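Regulator of nonsense transcripts 2 (Homo sapiens, PDB 4CEM) acts as a factor of nonsense-mediated mRNA decay, the pathway that removes transcripts with premature stop codons, and carries three MIF4G domains. Local coordinates at residues K6-E9 / E10-L14; H22-R25 / K26-R29; S190-I193 / S194-H198. All coordinates share one frame; numbering follows the deposited sequence.

Interaction 1 (K6-E9 / E10-L14); sequences KEKE and ESIQL
Ser11 and Glu7, one helical turn apart at the start of helix 6-33, meet through two hydrogen bonds on a single acceptor. The Glu7 carbonyl O takes the backbone N of Ser11 at 3.3 Å and its hydroxyl OG at 3.1 Å, and the two donors arrive from opposite faces of the carbonyl plane. The hydroxyl can do this because OG is anti to the carbonyl carbon (chi1 -68°), which turns it back toward the preceding turn. Serine suits this buried place: it is small enough to lie against Ala214 and Phe218 of helix 209-218, and its polar atom is satisfied within its own helix.

The same i to i+4 spacing holds on either side in the chain. Glu10 N reaches Lys6 O at 3.2 Å, Ile12 N reaches Lys8 O at 2.9 Å, and Gln13 N bonds to Glu9 O in the same way.

The charged side chains are less closely paired. Lys6 and Glu10 pass at an angle, and OE2 of Glu10 lies against the aliphatic part of the lysine, 3.3 Å from Lys6 CG. The ammonium NZ of Lys6 stays 4.5 Å from Glu10 OE2, beyond a salt bridge, so any attraction is probably modest and tempered by solvent. Glu7 instead sends its carboxylate to Lys217, tying the helix to its neighbour by a salt bridge.

Apolar contact is slight: CD1 of Ile12 comes to 4.2 Å from CG of Lys8, the methylene chain of the lysine serving as the apolar partner, while Lys8 also touches Phe218.

Small Ser11 turned to helix 209-218, with charged Lys6, Glu9 and Glu10 exposed, is the division of an amphipathic alpha-helix, here the first turns of helix 6-33.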
ATOM      1  N   LYS A   6     -21.827  17.031 -10.667  1.00 84.00           N
ATOM      2  CA  LYS A   6     -20.584  16.738  -9.949  1.00 77.88           C
ATOM      3  C   LYS A   6     -20.270  15.243  -9.933  1.00 73.43           C
ATOM      4  O   LYS A   6     -19.135  14.842 -10.175  1.00 73.56           O
ATOM      5  CB  LYS A   6     -20.673  17.265  -8.510  1.00 77.52           C
ATOM      6  CG  LYS A   6     -19.430  17.011  -7.667  1.00 80.17           C
ATOM      7  CD  LYS A   6     -19.283  18.001  -6.516  1.00 81.42           C
ATOM      8  CE  LYS A   6     -17.854  18.028  -5.984  1.00 84.10           C
ATOM      9  NZ  LYS A   6     -17.616  19.105  -4.982  1.00 84.54           N
ATOM     10  N   GLU A   7     -21.281  14.430  -9.647  1.00 68.75           N
ATOM     11  CA  GLU A   7     -21.120  12.977  -9.547  1.00 65.34           C
ATOM     12  C   GLU A   7     -20.541  12.333 -10.812  1.00 61.87           C
ATOM     13  O   GLU A   7     -19.785  11.366 -10.733  1.00 57.40           O
ATOM     14  CB  GLU A   7     -22.460  12.322  -9.217  1.00 67.48           C
ATOM     15  CG  GLU A   7     -22.321  11.010  -8.470  1.00 69.62           C
ATOM     16  CD  GLU A   7     -23.566  10.148  -8.552  1.00 71.79           C
ATOM     17  OE1 GLU A   7     -24.676  10.703  -8.703  1.00 75.01           O
ATOM     18  OE2 GLU A   7     -23.428   8.910  -8.464  1.00 72.10           O
ATOM     19  N   LYS A   8     -20.898  12.863 -11.977  1.00 60.14           N
ATOM     20  CA  LYS A   8     -20.369  12.341 -13.230  1.00 58.24           C
ATOM     21  C   LYS A   8     -18.878  12.674 -13.395  1.00 58.98           C
ATOM     22  O   LYS A   8     -18.104  11.846 -13.875  1.00 62.49           O
ATOM     23  CB  LYS A   8     -21.188  12.844 -14.431  1.00 56.18           C
ATOM     24  CG  LYS A   8     -20.618  12.429 -15.782  1.00 55.65           C
ATOM     25  CD  LYS A   8     -21.665  12.394 -16.881  1.00 56.24           C
ATOM     26  CE  LYS A   8     -21.098  11.776 -18.155  1.00 57.39           C
ATOM     27  NZ  LYS A   8     -22.155  11.341 -19.114  1.00 57.38           N
ATOM     28  N   GLU A   9     -18.472  13.875 -12.998  1.00 59.29           N
ATOM     29  CA  GLU A   9     -17.083  14.296 -13.187  1.00 59.33           C
ATOM     30  C   GLU A   9     -16.128  13.499 -12.302  1.00 55.25           C
ATOM     31  O   GLU A   9     -15.018  13.165 -12.720  1.00 51.02           O
ATOM     32  CB  GLU A   9     -16.932  15.798 -12.951  1.00 64.42           C
ATOM     33  CG  GLU A   9     -17.566  16.637 -14.056  1.00 72.05           C
ATOM     34  CD  GLU A   9     -17.406  18.139 -13.851  1.00 77.65           C
ATOM     35  OE1 GLU A   9     -17.425  18.595 -12.683  1.00 78.59           O
ATOM     36  OE2 GLU A   9     -17.270  18.870 -14.862  1.00 81.88           O
ATOM     37  N   GLU A  10     -16.571  13.183 -11.092  1.00 52.95           N
ATOM     38  CA  GLU A  10     -15.800  12.327 -10.203  1.00 55.50           C
ATOM     39  C   GLU A  10     -15.642  10.925 -10.787  1.00 53.51           C
ATOM     40  O   GLU A  10     -14.556  10.346 -10.726  1.00 53.39           O
ATOM     41  CB  GLU A  10     -16.451  12.255  -8.823  1.00 59.63           C
ATOM     42  CG  GLU A  10     -16.233  13.511  -7.990  1.00 64.19           C
ATOM     43  CD  GLU A  10     -17.249  13.679  -6.870  1.00 68.40           C
ATOM     44  OE1 GLU A  10     -17.922  12.682  -6.498  1.00 68.90           O
ATOM     45  OE2 GLU A  10     -17.368  14.818  -6.360  1.00 71.15           O
ATOM     46  N   SER A  11     -16.720  10.395 -11.368  1.00 48.83           N
ATOM     47  CA  SER A  11     -16.690   9.070 -11.983  1.00 46.00           C
ATOM     48  C   SER A  11     -15.752   9.023 -13.182  1.00 44.69           C
ATOM     49  O   SER A  11     -14.999   8.069 -13.352  1.00 44.67           O
ATOM     50  CB  SER A  11     -18.090   8.625 -12.398  1.00 46.82           C
ATOM     51  OG  SER A  11     -18.914   8.389 -11.268  1.00 46.44           O
ATOM     52  N   ILE A  12     -15.783  10.052 -14.011  1.00 44.20           N
ATOM     53  CA  ILE A  12     -14.840  10.136 -15.121  1.00 44.42           C
ATOM     54  C   ILE A  12     -13.406  10.167 -14.603  1.00 44.03           C
ATOM     55  O   ILE A  12     -12.537   9.526 -15.171  1.00 43.19           O
ATOM     56  CB  ILE A  12     -15.132  11.351 -16.022  1.00 45.47           C
ATOM     57  CG1 ILE A  12     -16.311  11.036 -16.938  1.00 46.41           C
ATOM     58  CG2 ILE A  12     -13.924  11.720 -16.868  1.00 44.49           C
ATOM     59  CD1 ILE A  12     -16.873  12.257 -17.624  1.00 48.87           C
ATOM     60  N   GLN A  13     -13.165  10.894 -13.517  1.00 45.94           N
ATOM     61  CA  GLN A  13     -11.829  10.930 -12.917  1.00 46.92           C
ATOM     62  C   GLN A  13     -11.402   9.556 -12.416  1.00 43.10           C
ATOM     63  O   GLN A  13     -10.313   9.096 -12.738  1.00 44.18           O
ATOM     64  CB  GLN A  13     -11.743  11.956 -11.773  1.00 50.67           C
ATOM     65  CG  GLN A  13     -11.271  13.333 -12.216  1.00 53.41           C
ATOM     66  CD  GLN A  13      -9.838  13.327 -12.726  1.00 56.66           C
ATOM     67  OE1 GLN A  13      -8.924  12.858 -12.040  1.00 58.79           O
ATOM     68  NE2 GLN A  13      -9.635  13.848 -13.939  1.00 56.01           N
ATOM     69  N   LEU A  14     -12.253   8.909 -11.630  1.00 38.96           N
ATOM     70  CA  LEU A  14     -11.963   7.565 -11.147  1.00 39.71           C
ATOM     71  C   LEU A  14     -11.567   6.685 -12.335  1.00 40.65           C
ATOM     72  O   LEU A  14     -10.455   6.159 -12.393  1.00 42.53           O
ATOM     73  CB  LEU A  14     -13.184   6.995 -10.421  1.00 40.16           C
ATOM     74  CG  LEU A  14     -13.020   5.692  -9.630  1.00 42.07           C
ATOM     75  CD1 LEU A  14     -12.187   5.909  -8.371  1.00 39.32           C
ATOM     76  CD2 LEU A  14     -14.386   5.104  -9.279  1.00 41.61           C
TER

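Interaction 2 (H22-R25 / K26-R29); sequences HHLR and KELR
From His22 to Arg29 the backbone is regular alpha-helix, held by i to i+4 hydrogen bonds such as that from Leu28 N to Leu24 O, 2.9 Å long and almost straight (177°). Leu24 and Leu28 lie side by side and point the same way, with CD1 of Leu24 4.0 Å from CG of Leu28. This branched pair forms an apolar strip, and Leu28 carries it on to Val159.

Lys26 runs alongside His22, its chain bent at chi2 (79°) and again at chi4, which brings NZ to 4.2 Å from His22 NE2, oblique to the ring. The ammonium group itself is engaged by a salt bridge to Glu226, while the imidazole of His22 packs on Pro223 and Pro224.

The segment belongs to the long helix 6-33 of this all-helical fold, joined to the neighbouring helices and loops by its arginines. The chain of Arg25 is extended from CG to NE, and its buried guanidinium makes salt bridges to Asp202, Asp201 and Glu155; a long, multiply donating side chain suits such an acidic cluster. Arg29, bent at chi3 (-86°), turns away from Arg25 to bond the carbonyl O of Ile158 and pair with Asp164.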
ATOM      1  N   HIS A  22      -3.646   1.208 -14.958  1.00 35.83           N
ATOM      2  CA  HIS A  22      -3.621  -0.085 -15.616  1.00 35.73           C
ATOM      3  C   HIS A  22      -2.628  -0.107 -16.738  1.00 36.54           C
ATOM      4  O   HIS A  22      -1.803  -1.017 -16.842  1.00 36.05           O
ATOM      5  CB  HIS A  22      -5.014  -0.428 -16.134  1.00 35.17           C
ATOM      6  CG  HIS A  22      -5.072  -1.692 -16.945  1.00 33.03           C
ATOM      7  ND1 HIS A  22      -5.128  -2.908 -16.384  1.00 34.21           N
ATOM      8  CD2 HIS A  22      -5.095  -1.891 -18.317  1.00 32.85           C
ATOM      9  CE1 HIS A  22      -5.169  -3.845 -17.346  1.00 33.97           C
ATOM     10  NE2 HIS A  22      -5.152  -3.220 -18.529  1.00 33.72           N
ATOM     11  N   HIS A  23      -2.681   0.902 -17.591  1.00 37.20           N
ATOM     12  CA  HIS A  23      -1.782   0.933 -18.733  1.00 37.89           C
ATOM     13  C   HIS A  23      -0.343   0.962 -18.316  1.00 37.17           C
ATOM     14  O   HIS A  23       0.482   0.292 -18.928  1.00 36.19           O
ATOM     15  CB  HIS A  23      -2.091   2.113 -19.645  1.00 39.35           C
ATOM     16  CG  HIS A  23      -3.359   1.942 -20.453  1.00 40.64           C
ATOM     17  ND1 HIS A  23      -3.659   0.795 -21.097  1.00 41.74           N
ATOM     18  CD2 HIS A  23      -4.396   2.828 -20.723  1.00 41.02           C
ATOM     19  CE1 HIS A  23      -4.833   0.932 -21.734  1.00 42.00           C
ATOM     20  NE2 HIS A  23      -5.282   2.181 -21.510  1.00 43.92           N
ATOM     21  N   LEU A  24      -0.023   1.725 -17.272  1.00 37.63           N
ATOM     22  CA  LEU A  24       1.363   1.813 -16.791  1.00 38.77           C
ATOM     23  C   LEU A  24       1.885   0.470 -16.278  1.00 37.78           C
ATOM     24  O   LEU A  24       2.981   0.029 -16.642  1.00 36.42           O
ATOM     25  CB  LEU A  24       1.496   2.863 -15.680  1.00 39.67           C
ATOM     26  CG  LEU A  24       2.909   3.048 -15.112  1.00 38.89           C
ATOM     27  CD1 LEU A  24       3.894   3.294 -16.246  1.00 36.64           C
ATOM     28  CD2 LEU A  24       2.934   4.179 -14.087  1.00 37.20           C
ATOM     29  N   ARG A  25       1.089  -0.165 -15.428  1.00 36.48           N
ATOM     30  CA  ARG A  25       1.446  -1.456 -14.864  1.00 37.34           C
ATOM     31  C   ARG A  25       1.706  -2.509 -15.945  1.00 38.58           C
ATOM     32  O   ARG A  25       2.644  -3.303 -15.842  1.00 35.87           O
ATOM     33  CB  ARG A  25       0.329  -1.935 -13.938  1.00 37.47           C
ATOM     34  CG  ARG A  25       0.256  -1.190 -12.618  1.00 36.63           C
ATOM     35  CD  ARG A  25      -0.873  -1.717 -11.755  1.00 37.20           C
ATOM     36  NE  ARG A  25      -0.953  -0.999 -10.489  1.00 38.57           N
ATOM     37  CZ  ARG A  25      -1.872  -1.212  -9.550  1.00 39.65           C
ATOM     38  NH1 ARG A  25      -2.812  -2.132  -9.711  1.00 41.93           N
ATOM     39  NH2 ARG A  25      -1.854  -0.495  -8.438  1.00 40.60           N
ATOM     40  N   LYS A  26       0.858  -2.504 -16.971  1.00 41.07           N
ATOM     41  CA  LYS A  26       0.919  -3.457 -18.072  1.00 39.91           C
ATOM     42  C   LYS A  26       2.191  -3.252 -18.873  1.00 38.91           C
ATOM     43  O   LYS A  26       2.812  -4.198 -19.342  1.00 38.40           O
ATOM     44  CB  LYS A  26      -0.288  -3.240 -18.983  1.00 43.57           C
ATOM     45  CG  LYS A  26      -0.751  -4.468 -19.739  1.00 47.03           C
ATOM     46  CD  LYS A  26      -1.566  -5.398 -18.851  1.00 49.58           C
ATOM     47  CE  LYS A  26      -2.191  -6.512 -19.666  1.00 52.29           C
ATOM     48  NZ  LYS A  26      -2.996  -5.963 -20.798  1.00 55.27           N
ATOM     49  N   GLU A  27       2.571  -1.991 -19.014  1.00 40.19           N
ATOM     50  CA  GLU A  27       3.732  -1.591 -19.795  1.00 40.74           C
ATOM     51  C   GLU A  27       5.017  -1.948 -19.033  1.00 38.52           C
ATOM     52  O   GLU A  27       5.915  -2.571 -19.579  1.00 35.67           O
ATOM     53  CB  GLU A  27       3.642  -0.084 -20.062  1.00 44.98           C
ATOM     54  CG  GLU A  27       4.544   0.446 -21.160  1.00 51.06           C
ATOM     55  CD  GLU A  27       4.842   1.943 -21.026  1.00 56.28           C
ATOM     56  OE1 GLU A  27       4.054   2.673 -20.379  1.00 62.00           O
ATOM     57  OE2 GLU A  27       5.873   2.396 -21.576  1.00 58.41           O
ATOM     58  N   LEU A  28       5.079  -1.556 -17.762  1.00 37.48           N
ATOM     59  CA  LEU A  28       6.203  -1.868 -16.889  1.00 36.80           C
ATOM     60  C   LEU A  28       6.408  -3.359 -16.660  1.00 36.78           C
ATOM     61  O   LEU A  28       7.546  -3.834 -16.682  1.00 38.11           O
ATOM     62  CB  LEU A  28       6.032  -1.169 -15.533  1.00 37.13           C
ATOM     63  CG  LEU A  28       6.472   0.292 -15.509  1.00 37.68           C
ATOM     64  CD1 LEU A  28       6.329   0.857 -14.103  1.00 37.23           C
ATOM     65  CD2 LEU A  28       7.904   0.424 -16.016  1.00 35.67           C
ATOM     66  N   ARG A  29       5.322  -4.093 -16.434  1.00 36.13           N
ATOM     67  CA  ARG A  29       5.409  -5.548 -16.245  1.00 37.58           C
ATOM     68  C   ARG A  29       6.006  -6.217 -17.478  1.00 38.21           C
ATOM     69  O   ARG A  29       6.823  -7.124 -17.363  1.00 37.81           O
ATOM     70  CB  ARG A  29       4.031  -6.152 -15.889  1.00 37.67           C
ATOM     71  CG  ARG A  29       3.883  -7.659 -16.102  1.00 38.31           C
ATOM     72  CD  ARG A  29       2.630  -8.222 -15.433  1.00 38.38           C
ATOM     73  NE  ARG A  29       2.912  -8.542 -14.038  1.00 40.81           N
ATOM     74  CZ  ARG A  29       3.004  -9.765 -13.522  1.00 41.27           C
ATOM     75  NH1 ARG A  29       2.793 -10.848 -14.255  1.00 42.73           N
ATOM     76  NH2 ARG A  29       3.290  -9.904 -12.241  1.00 42.39           N
TER

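Interaction 3 (S190-I193 / S194-H198); sequences SVVI and SFCRH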
ATOM      1  N   SER A 190      -5.775   2.010   8.342  1.00 64.53           N
ATOM      2  CA  SER A 190      -5.362   2.887   7.248  1.00 65.22           C
ATOM      3  C   SER A 190      -4.309   2.230   6.346  1.00 63.41           C
ATOM      4  O   SER A 190      -4.219   2.545   5.162  1.00 65.67           O
ATOM      5  CB  SER A 190      -4.811   4.201   7.800  1.00 64.43           C
ATOM      6  OG  SER A 190      -3.529   3.997   8.365  1.00 64.23           O
ATOM      7  N   VAL A 191      -3.507   1.332   6.910  1.00 62.60           N
ATOM      8  CA  VAL A 191      -2.547   0.557   6.122  1.00 60.90           C
ATOM      9  C   VAL A 191      -3.264  -0.420   5.179  1.00 58.57           C
ATOM     10  O   VAL A 191      -2.855  -0.581   4.027  1.00 56.64           O
ATOM     11  CB  VAL A 191      -1.538  -0.189   7.028  1.00 59.46           C
ATOM     12  CG1 VAL A 191      -0.768  -1.238   6.248  1.00 56.36           C
ATOM     13  CG2 VAL A 191      -0.579   0.808   7.661  1.00 61.75           C
ATOM     14  N   VAL A 192      -4.333  -1.053   5.663  1.00 55.38           N
ATOM     15  CA  VAL A 192      -5.098  -2.005   4.850  1.00 54.00           C
ATOM     16  C   VAL A 192      -5.925  -1.283   3.789  1.00 52.77           C
ATOM     17  O   VAL A 192      -6.082  -1.774   2.671  1.00 51.48           O
ATOM     18  CB  VAL A 192      -6.030  -2.868   5.713  1.00 54.38           C
ATOM     19  CG1 VAL A 192      -6.856  -3.797   4.841  1.00 53.34           C
ATOM     20  CG2 VAL A 192      -5.220  -3.669   6.715  1.00 56.49           C
ATOM     21  N   ILE A 193      -6.445  -0.112   4.141  1.00 50.30           N
ATOM     22  CA  ILE A 193      -7.234   0.684   3.216  1.00 49.03           C
ATOM     23  C   ILE A 193      -6.359   1.187   2.071  1.00 50.54           C
ATOM     24  O   ILE A 193      -6.715   1.031   0.896  1.00 50.46           O
ATOM     25  CB  ILE A 193      -7.914   1.857   3.937  1.00 46.78           C
ATOM     26  CG1 ILE A 193      -8.975   1.313   4.898  1.00 46.99           C
ATOM     27  CG2 ILE A 193      -8.546   2.802   2.931  1.00 44.31           C
ATOM     28  CD1 ILE A 193      -9.399   2.286   5.972  1.00 48.47           C
ATOM     29  N   SER A 194      -5.213   1.772   2.419  1.00 49.71           N
ATOM     30  CA  SER A 194      -4.254   2.257   1.422  1.00 49.78           C
ATOM     31  C   SER A 194      -3.879   1.130   0.467  1.00 48.69           C
ATOM     32  O   SER A 194      -3.974   1.278  -0.746  1.00 49.76           O
ATOM     33  CB  SER A 194      -2.995   2.821   2.096  1.00 50.54           C
ATOM     34  OG  SER A 194      -1.925   2.970   1.171  1.00 51.30           O
ATOM     35  N   PHE A 195      -3.474  -0.003   1.024  1.00 47.07           N
ATOM     36  CA  PHE A 195      -3.143  -1.171   0.220  1.00 46.41           C
ATOM     37  C   PHE A 195      -4.275  -1.550  -0.735  1.00 48.34           C
ATOM     38  O   PHE A 195      -4.041  -1.839  -1.911  1.00 50.11           O
ATOM     39  CB  PHE A 195      -2.842  -2.359   1.125  1.00 43.97           C
ATOM     40  CG  PHE A 195      -2.693  -3.651   0.384  1.00 43.06           C
ATOM     41  CD1 PHE A 195      -1.516  -3.950  -0.277  1.00 42.59           C
ATOM     42  CD2 PHE A 195      -3.736  -4.567   0.340  1.00 43.70           C
ATOM     43  CE1 PHE A 195      -1.375  -5.141  -0.965  1.00 42.11           C
ATOM     44  CE2 PHE A 195      -3.604  -5.759  -0.347  1.00 42.41           C
ATOM     45  CZ  PHE A 195      -2.419  -6.046  -1.001  1.00 42.77           C
ATOM     46  N   CYS A 196      -5.497  -1.569  -0.211  1.00 46.93           N
ATOM     47  CA  CYS A 196      -6.662  -1.899  -1.010  1.00 46.24           C
ATOM     48  C   CYS A 196      -6.860  -0.841  -2.082  1.00 46.76           C
ATOM     49  O   CYS A 196      -6.907  -1.154  -3.267  1.00 47.40           O
ATOM     50  CB  CYS A 196      -7.913  -2.035  -0.129  1.00 45.60           C
ATOM     51  SG  CYS A 196      -7.990  -3.615   0.754  1.00 43.92           S
ATOM     52  N   ARG A 197      -6.954   0.411  -1.656  1.00 47.56           N
ATOM     53  CA  ARG A 197      -7.094   1.535  -2.575  1.00 49.72           C
ATOM     54  C   ARG A 197      -6.144   1.437  -3.778  1.00 47.45           C
ATOM     55  O   ARG A 197      -6.576   1.550  -4.917  1.00 47.38           O
ATOM     56  CB  ARG A 197      -6.883   2.856  -1.817  1.00 54.51           C
ATOM     57  CG  ARG A 197      -6.632   4.075  -2.702  1.00 59.63           C
ATOM     58  CD  ARG A 197      -6.988   5.390  -2.019  1.00 64.58           C
ATOM     59  NE  ARG A 197      -8.394   5.408  -1.596  1.00 69.86           N
ATOM     60  CZ  ARG A 197      -8.836   5.351  -0.334  1.00 72.99           C
ATOM     61  NH1 ARG A 197      -7.997   5.300   0.703  1.00 74.01           N
ATOM     62  NH2 ARG A 197     -10.148   5.359  -0.107  1.00 73.80           N
ATOM     63  N   HIS A 198      -4.860   1.207  -3.518  1.00 46.74           N
ATOM     64  CA  HIS A 198      -3.837   1.282  -4.558  1.00 45.19           C
ATOM     65  C   HIS A 198      -3.650   0.019  -5.334  1.00 42.82           C
ATOM     66  O   HIS A 198      -3.522   0.079  -6.548  1.00 43.93           O
ATOM     67  CB  HIS A 198      -2.506   1.738  -3.968  1.00 47.52           C
ATOM     68  CG  HIS A 198      -2.499   3.194  -3.555  1.00 51.73           C
ATOM     69  ND1 HIS A 198      -2.294   4.192  -4.437  1.00 54.08           N
ATOM     70  CD2 HIS A 198      -2.709   3.802  -2.314  1.00 52.98           C
ATOM     71  CE1 HIS A 198      -2.360   5.376  -3.795  1.00 55.19           C
ATOM     72  NE2 HIS A 198      -2.614   5.134  -2.496  1.00 55.09           N
TER
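This is a local contact between successive turns of helix 189-204, buried about 5 Å (centre to centre) from the middle of the chain, within the MIF4G domain, and most of its side chains face other helices. Four i to i+4 backbone bonds join the turns. Arg197 N reaches Ile193 O at 2.6 Å and nearly straight (172°), and Cys196 N reaches Val192 O at 2.9 Å; Phe195 N and Ser194 N do likewise with Val191 O and Ser190 O.

Among the side chains, those of Ile193 and Arg197 pass each other at a slant. CG2 of the isoleucine approaches NH1 of Arg197 at 3.4 Å. The bend of the arginine at chi3 (-58°) brings NH1, rather than the whole guanidinium, up to the methyl, which meets the group obliquely. The pair mixes a buried beta-branched residue that packs on helix 283-303 with a long side chain whose charged end can stay near the surface.

Val192 and Cys196 form the apolar counterpart, CG1 of the valine lying 4.2 Å from SG of the cysteine. Both are compact, which suits a place where another helix comes close. Phe195, with CG anti to its backbone N (chi1 171°), swings its ring off the helix; the carbonyl O of Val192 sits at the ring's edge, near its plane. Ser194 rests CB 3.3 Å from Ser190 O, a small residue on the more accessible side.

The helix is thus surrounded on several flanks. Val191, Phe195 and His198 meet helix 143-158, with Phe195 packing on Leu150; Val192 and Phe195 reach helix 164-181 through Ile178 and Ile171. Val192 and Cys196 share Leu240 of helix 230-259, and Ile193 lies on Asn296, Ser299 and Leu303 of helix 283-303, where Arg197 also touches Ser299.

Interactions 1 and 2 belong to the same helix, 6-33, with centres about 23 Å apart, whereas interaction 3 lies on helix 189-204, close to the middle of the chain. Burial rises in that order: interaction 1 is a surface contact rich in charged residues, interaction 2 is partly buried and sends its arginines to acidic residues elsewhere in the chain, and interaction 3 is largely apolar and sits in the core. Only interactions 2 and 3 touch, where NH2 of Arg25 lies 2.6 Å from the carbonyl O of His198, a probable hydrogen bond. Interaction 1 is instead fastened to helix 209-218, so helix 6-33 is held to the rest of the fold at separate points.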